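Local coordinates for protein Vv2_1132 (Vibrio vulnificus CMCP6, PDB 5Y9S) that probably regulates transcription as a LysR-type regulator, pairing a DNA-binding helix-turn-helix domain with a periplasmic-binding-protein-like effector domain, and assembles as a tetramer, at residues K174-S179 with D280-R285; V182-A187 with V248-M253. One frame throughout, in Å; residues are numbered along the deposited sequence.

Contact 1 (K174-S179 with D280-R285)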
loop_
_atom_site.group_PDB
_atom_site.type_symbol
_atom_site.label_atom_id
_atom_site.label_comp_id
_atom_site.label_asym_id
_atom_site.label_seq_id
_atom_site.Cartn_x
_atom_site.Cartn_y
_atom_site.Cartn_z
ATOM N N LYS D 174 18.496 -30.490 -21.581
ATOM C CA LYS D 174 18.412 -29.572 -22.703
ATOM C C LYS D 174 18.643 -30.328 -23.998
ATOM O O LYS D 174 19.428 -31.278 -24.048
ATOM C CB LYS D 174 19.415 -28.422 -22.570
ATOM C CG LYS D 174 20.794 -28.653 -23.173
ATOM C CD LYS D 174 21.655 -27.397 -23.054
ATOM C CE LYS D 174 23.006 -27.596 -23.722
ATOM N NZ LYS D 174 23.732 -28.812 -23.211
ATOM N N CYS D 175 17.917 -29.923 -25.030
ATOM C CA CYS D 175 18.053 -30.498 -26.355
ATOM C C CYS D 175 17.967 -29.371 -27.371
ATOM O O CYS D 175 17.495 -28.269 -27.072
ATOM C CB CYS D 175 16.990 -31.565 -26.634
ATOM S SG CYS D 175 15.450 -30.926 -27.323
ATOM N N VAL D 176 18.454 -29.664 -28.570
ATOM C CA VAL D 176 18.564 -28.695 -29.646
ATOM C C VAL D 176 17.356 -28.887 -30.549
ATOM O O VAL D 176 17.181 -29.956 -31.143
ATOM C CB VAL D 176 19.880 -28.880 -30.422
ATOM C CG1 VAL D 176 19.960 -27.926 -31.621
ATOM C CG2 VAL D 176 21.073 -28.696 -29.483
ATOM N N ILE D 177 16.514 -27.856 -30.640
ATOM C CA ILE D 177 15.336 -27.920 -31.499
ATOM C C ILE D 177 15.717 -27.641 -32.939
ATOM O O ILE D 177 15.260 -28.320 -33.864
ATOM C CB ILE D 177 14.269 -26.922 -31.017
ATOM C CG1 ILE D 177 13.696 -27.356 -29.678
ATOM C CG2 ILE D 177 13.180 -26.776 -32.071
ATOM C CD1 ILE D 177 13.282 -28.788 -29.665
ATOM N N HIS D 178 16.576 -26.648 -33.142
ATOM C CA HIS D 178 16.805 -26.075 -34.455
ATOM C C HIS D 178 18.123 -25.327 -34.430
ATOM O O HIS D 178 18.420 -24.617 -33.466
ATOM C CB HIS D 178 15.671 -25.123 -34.834
ATOM C CG HIS D 178 15.375 -25.089 -36.292
ATOM N ND1 HIS D 178 14.322 -24.376 -36.816
ATOM C CD2 HIS D 178 15.992 -25.683 -37.341
ATOM C CE1 HIS D 178 14.301 -24.528 -38.128
ATOM N NE2 HIS D 178 15.305 -25.314 -38.473
ATOM N N SER D 179 18.915 -25.522 -35.480
ATOM C CA SER D 179 20.108 -24.735 -35.750
ATOM C C SER D 179 19.910 -24.039 -37.088
ATOM O O SER D 179 19.429 -24.653 -38.047
ATOM C CB SER D 179 21.369 -25.606 -35.771
ATOM O OG SER D 179 21.904 -25.778 -34.469
ATOM N N ASP D 280 21.217 -21.257 -32.220
ATOM C CA ASP D 280 20.568 -22.509 -31.847
ATOM C C ASP D 280 19.342 -22.203 -31.005
ATOM O O ASP D 280 19.348 -21.263 -30.205
ATOM C CB ASP D 280 21.498 -23.449 -31.042
ATOM C CG ASP D 280 22.922 -23.481 -31.569
ATOM O OD1 ASP D 280 23.112 -23.641 -32.793
ATOM O OD2 ASP D 280 23.854 -23.371 -30.747
ATOM N N ILE D 281 18.295 -22.998 -31.181
ATOM C CA ILE D 281 17.081 -22.871 -30.388
ATOM C C ILE D 281 16.952 -24.128 -29.547
ATOM O O ILE D 281 16.875 -25.244 -30.082
ATOM C CB ILE D 281 15.843 -22.657 -31.261
ATOM C CG1 ILE D 281 15.869 -21.249 -31.859
ATOM C CG2 ILE D 281 14.598 -22.854 -30.419
ATOM C CD1 ILE D 281 15.048 -21.105 -33.111
ATOM N N LEU D 282 16.922 -23.945 -28.234
ATOM C CA LEU D 282 16.988 -25.043 -27.286
ATOM C C LEU D 282 15.627 -25.263 -26.653
ATOM O O LEU D 282 14.830 -24.331 -26.522
ATOM C CB LEU D 282 18.027 -24.759 -26.197
ATOM C CG LEU D 282 19.376 -24.420 -26.828
ATOM C CD1 LEU D 282 20.408 -24.014 -25.801
ATOM C CD2 LEU D 282 19.838 -25.615 -27.640
ATOM N N CYS D 283 15.364 -26.511 -26.283
ATOM C CA CYS D 283 14.244 -26.841 -25.418
ATOM C C CYS D 283 14.792 -27.460 -24.140
ATOM O O CYS D 283 15.556 -28.430 -24.197
ATOM C CB CYS D 283 13.263 -27.785 -26.106
ATOM S SG CYS D 283 11.812 -28.097 -25.075
ATOM N N TYR D 284 14.409 -26.892 -22.999
ATOM C CA TYR D 284 14.805 -27.337 -21.671
ATOM C C TYR D 284 13.646 -28.010 -20.955
ATOM O O TYR D 284 12.485 -27.622 -21.128
ATOM C CB TYR D 284 15.254 -26.170 -20.803
ATOM C CG TYR D 284 16.614 -25.644 -21.111
ATOM C CD1 TYR D 284 17.733 -26.177 -20.497
ATOM C CD2 TYR D 284 16.781 -24.572 -21.979
ATOM C CE1 TYR D 284 18.988 -25.675 -20.754
ATOM C CE2 TYR D 284 18.034 -24.065 -22.243
ATOM C CZ TYR D 284 19.135 -24.624 -21.634
ATOM O OH TYR D 284 20.391 -24.128 -21.900
ATOM N N ARG D 285 13.974 -28.988 -20.104
ATOM C CA ARG D 285 12.969 -29.637 -19.269
ATOM C C ARG D 285 13.575 -30.009 -17.922
ATOM O O ARG D 285 14.792 -29.976 -17.731
ATOM C CB ARG D 285 12.381 -30.862 -19.965
ATOM C CG ARG D 285 13.195 -32.123 -19.782
ATOM C CD ARG D 285 12.346 -33.378 -20.013
ATOM N NE ARG D 285 13.161 -34.484 -20.509
ATOM C CZ ARG D 285 12.675 -35.592 -21.063
ATOM N NH1 ARG D 285 11.365 -35.768 -21.196
ATOM N NH2 ARG D 285 13.511 -36.527 -21.491
#
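Lys174 lies alongside the ring of Tyr284, both side chains running the same way from a non-hydrogen-bonded pair. Its CB comes obliquely to the ring, 3.3 Å from Tyr284 CE1, and CD passes 3.7 Å from Tyr284 OH. CG of Lys174 sits between the backbone N and the carbonyl carbon (chi1 90°), which starts the chain along the tyrosine before the bend at chi4 turns the ammonium aside. On the same face, Val176 CG2 meets Leu282 CD2 at 3.8 Å. These antiparallel strands belong to the regulatory domain of the periplasmic-binding-protein type, and strand 153-157 pairs with the far edge of 280-285. A classic beta bulge interrupts the register: 174-179 carries one extra residue, so that Ile177 and His178 together stand opposite the single residue Ile281, whose carbonyl takes a short bond from Ile177 N (2.7 Å) and a weak one from His178 N. Within the bulge Ile177 is turned toward the partner strand. With its CG1 anti to the carbonyl carbon (chi1 -68°), the branch lies 3.6 Å from Cys283 CB, while Trp298 of helix 292-300 touches Cys175 and Cys283. Past the bulge, Ile281 N donates to His178 O at 2.8 Å. Ser179 OG then gives its hydrogen to Asp280 OD1, 3.0 Å away, approaching from above the carboxylate plane.

Contact 2 (V182-A187 with V248-M253); sequences VVPVVA and VAWVPM
Pro184 lies against one face of the Trp250 indole, its CB over the ring's centre and 3.5 Å from the centroid of the six-membered ring, a CH-pi contact. The two residues form a non-hydrogen-bonded pair between antiparallel strands in the sheet of a lobe of the periplasmic-binding-protein-like regulatory domain. The proline ring reaches from the benzo half to the pyrrole half of the indole, with CD 3.5 Å from Trp250 NE1. Val182 extends this apolar face: CG1 packs on Trp250 CB, while CG2 lies beside Pro252 CG, the two side chains leaving the sheet together. On the reverse face, Val185 CG2 meets Val251 CG2 at 3.8 Å, their side chains crossing at about a right angle. With CG of Met253 anti to its carbonyl carbon (chi1 -82°) and the chain bent beyond it, the sulfur SD lies 4.0 Å from Val183 CG2.

Four backbone hydrogen bonds hold these pairs in register, two between Val183 and Val251 and two between Val185 and Ala249. That from Val185 N to Ala249 O is the shortest, at 2.7 Å, and that from Ala249 N to Val185 O the longest, at 3.2 Å.

Beyond the pair, helix 210-220 covers the tryptophan face of the sheet, with Val215 touching both Val182 and Trp250. Leu238 of helix 235-243 packs on Ala249 and Val251 on the other side, where Ile256 also touches Val185 and Val251. Strand 199-205 runs parallel to 248-252 along the edge away from 182-187. The indole itself is held by a polar bond as well as by packing, since Trp250 NE1 donates to the carbonyl oxygen of Trp275, fixing the rotation of the ring whose face receives Pro184 CB.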
loop_
_atom_site.group_PDB
_atom_site.type_symbol
_atom_site.label_atom_id
_atom_site.label_comp_id
_atom_site.label_asym_id
_atom_site.label_seq_id
_atom_site.Cartn_x
_atom_site.Cartn_y
_atom_site.Cartn_z
ATOM N N VAL D 182 21.061 -16.275 -38.535
ATOM C CA VAL D 182 20.407 -14.980 -38.527
ATOM C C VAL D 182 20.920 -14.218 -39.742
ATOM O O VAL D 182 22.116 -13.934 -39.842
ATOM C CB VAL D 182 20.686 -14.220 -37.223
ATOM C CG1 VAL D 182 20.236 -12.785 -37.363
ATOM C CG2 VAL D 182 19.994 -14.917 -36.039
ATOM N N VAL D 183 20.037 -13.908 -40.683
ATOM C CA VAL D 183 20.487 -13.410 -41.987
ATOM C C VAL D 183 19.992 -12.000 -42.253
ATOM O O VAL D 183 18.926 -11.614 -41.763
ATOM C CB VAL D 183 20.044 -14.346 -43.112
ATOM C CG1 VAL D 183 20.590 -15.750 -42.844
ATOM C CG2 VAL D 183 18.514 -14.333 -43.252
ATOM N N PRO D 184 20.743 -11.189 -42.992
ATOM C CA PRO D 184 20.246 -9.857 -43.365
ATOM C C PRO D 184 19.284 -9.979 -44.539
ATOM O O PRO D 184 19.595 -10.629 -45.540
ATOM C CB PRO D 184 21.517 -9.102 -43.756
ATOM C CG PRO D 184 22.430 -10.189 -44.286
ATOM C CD PRO D 184 22.108 -11.439 -43.493
ATOM N N VAL D 185 18.107 -9.366 -44.408
ATOM C CA VAL D 185 17.087 -9.397 -45.449
ATOM C C VAL D 185 16.693 -7.979 -45.830
ATOM O O VAL D 185 16.856 -7.030 -45.054
ATOM C CB VAL D 185 15.826 -10.178 -45.027
ATOM C CG1 VAL D 185 16.141 -11.673 -44.877
ATOM C CG2 VAL D 185 15.228 -9.558 -43.756
ATOM N N VAL D 186 16.132 -7.859 -47.037
ATOM C CA VAL D 186 15.772 -6.567 -47.611
ATOM C C VAL D 186 14.666 -6.783 -48.631
ATOM O O VAL D 186 14.561 -7.852 -49.237
ATOM C CB VAL D 186 17.012 -5.881 -48.245
ATOM C CG1 VAL D 186 17.468 -6.626 -49.464
ATOM C CG2 VAL D 186 16.718 -4.436 -48.575
ATOM N N ALA D 187 13.835 -5.760 -48.820
ATOM C CA ALA D 187 12.818 -5.834 -49.856
ATOM C C ALA D 187 13.496 -5.849 -51.228
ATOM O O ALA D 187 14.548 -5.227 -51.407
ATOM C CB ALA D 187 11.840 -4.661 -49.745
ATOM N N VAL D 248 17.304 -2.629 -43.969
ATOM C CA VAL D 248 17.802 -3.991 -43.853
ATOM C C VAL D 248 17.679 -4.440 -42.400
ATOM O O VAL D 248 17.963 -3.675 -41.467
ATOM C CB VAL D 248 19.255 -4.074 -44.369
ATOM C CG1 VAL D 248 20.127 -3.096 -43.634
ATOM C CG2 VAL D 248 19.811 -5.485 -44.251
ATOM N N ALA D 249 17.205 -5.667 -42.210
ATOM C CA ALA D 249 17.071 -6.300 -40.903
ATOM C C ALA D 249 17.834 -7.618 -40.890
ATOM O O ALA D 249 17.864 -8.339 -41.896
ATOM C CB ALA D 249 15.595 -6.553 -40.567
ATOM N N TRP D 250 18.471 -7.918 -39.755
ATOM C CA TRP D 250 19.030 -9.244 -39.493
ATOM C C TRP D 250 17.989 -10.030 -38.699
ATOM O O TRP D 250 17.593 -9.616 -37.602
ATOM C CB TRP D 250 20.360 -9.161 -38.727
ATOM C CG TRP D 250 21.602 -9.089 -39.638
ATOM C CD1 TRP D 250 22.485 -10.102 -39.921
ATOM C CD2 TRP D 250 22.057 -7.949 -40.378
ATOM N NE1 TRP D 250 23.449 -9.655 -40.798
ATOM C CE2 TRP D 250 23.214 -8.336 -41.082
ATOM C CE3 TRP D 250 21.596 -6.638 -40.513
ATOM C CZ2 TRP D 250 23.914 -7.457 -41.911
ATOM C CZ3 TRP D 250 22.300 -5.758 -41.337
ATOM C CH2 TRP D 250 23.433 -6.172 -42.023
ATOM N N VAL D 251 17.529 -11.142 -39.268
ATOM C CA VAL D 251 16.439 -11.923 -38.680
ATOM C C VAL D 251 16.739 -13.401 -38.834
ATOM O O VAL D 251 17.397 -13.845 -39.787
ATOM C CB VAL D 251 15.077 -11.613 -39.340
ATOM C CG1 VAL D 251 14.665 -10.173 -39.096
ATOM C CG2 VAL D 251 15.108 -11.949 -40.844
ATOM N N PRO D 252 16.256 -14.195 -37.889
ATOM C CA PRO D 252 16.436 -15.647 -37.977
ATOM C C PRO D 252 15.727 -16.205 -39.199
ATOM O O PRO D 252 14.650 -15.742 -39.571
ATOM C CB PRO D 252 15.802 -16.158 -36.677
ATOM C CG PRO D 252 15.893 -15.008 -35.746
ATOM C CD PRO D 252 15.736 -13.774 -36.581
ATOM N N MET D 253 16.350 -17.208 -39.827
ATOM C CA MET D 253 15.731 -17.820 -40.999
ATOM C C MET D 253 14.315 -18.284 -40.711
ATOM O O MET D 253 13.435 -18.128 -41.554
ATOM C CB MET D 253 16.555 -19.014 -41.516
ATOM C CG MET D 253 17.739 -18.664 -42.393
ATOM S SD MET D 253 17.195 -18.056 -43.989
ATOM C CE MET D 253 16.301 -19.422 -44.684
#

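In the fold
Both contacts use the long strand 172-186, their centres about 22 Å apart. Contact 1 pairs its first part with strand 277-286, and contact 2 pairs its last part with strand 248-252, so strand 172-186 runs from one group of strands, containing 153-157 and 100-105, to the other, containing 199-205 and 225-232, with 277-286 beside it as far as Val182, which bonds to Ile277 through the backbone. Such strands passing between two lobes are characteristic of the periplasmic-binding-protein fold, in which effectors of LysR-type regulators usually bind in the cleft between the lobes. Contact 1 is partly buried, whereas contact 2 is buried; no other subunit of the tetramer touches either.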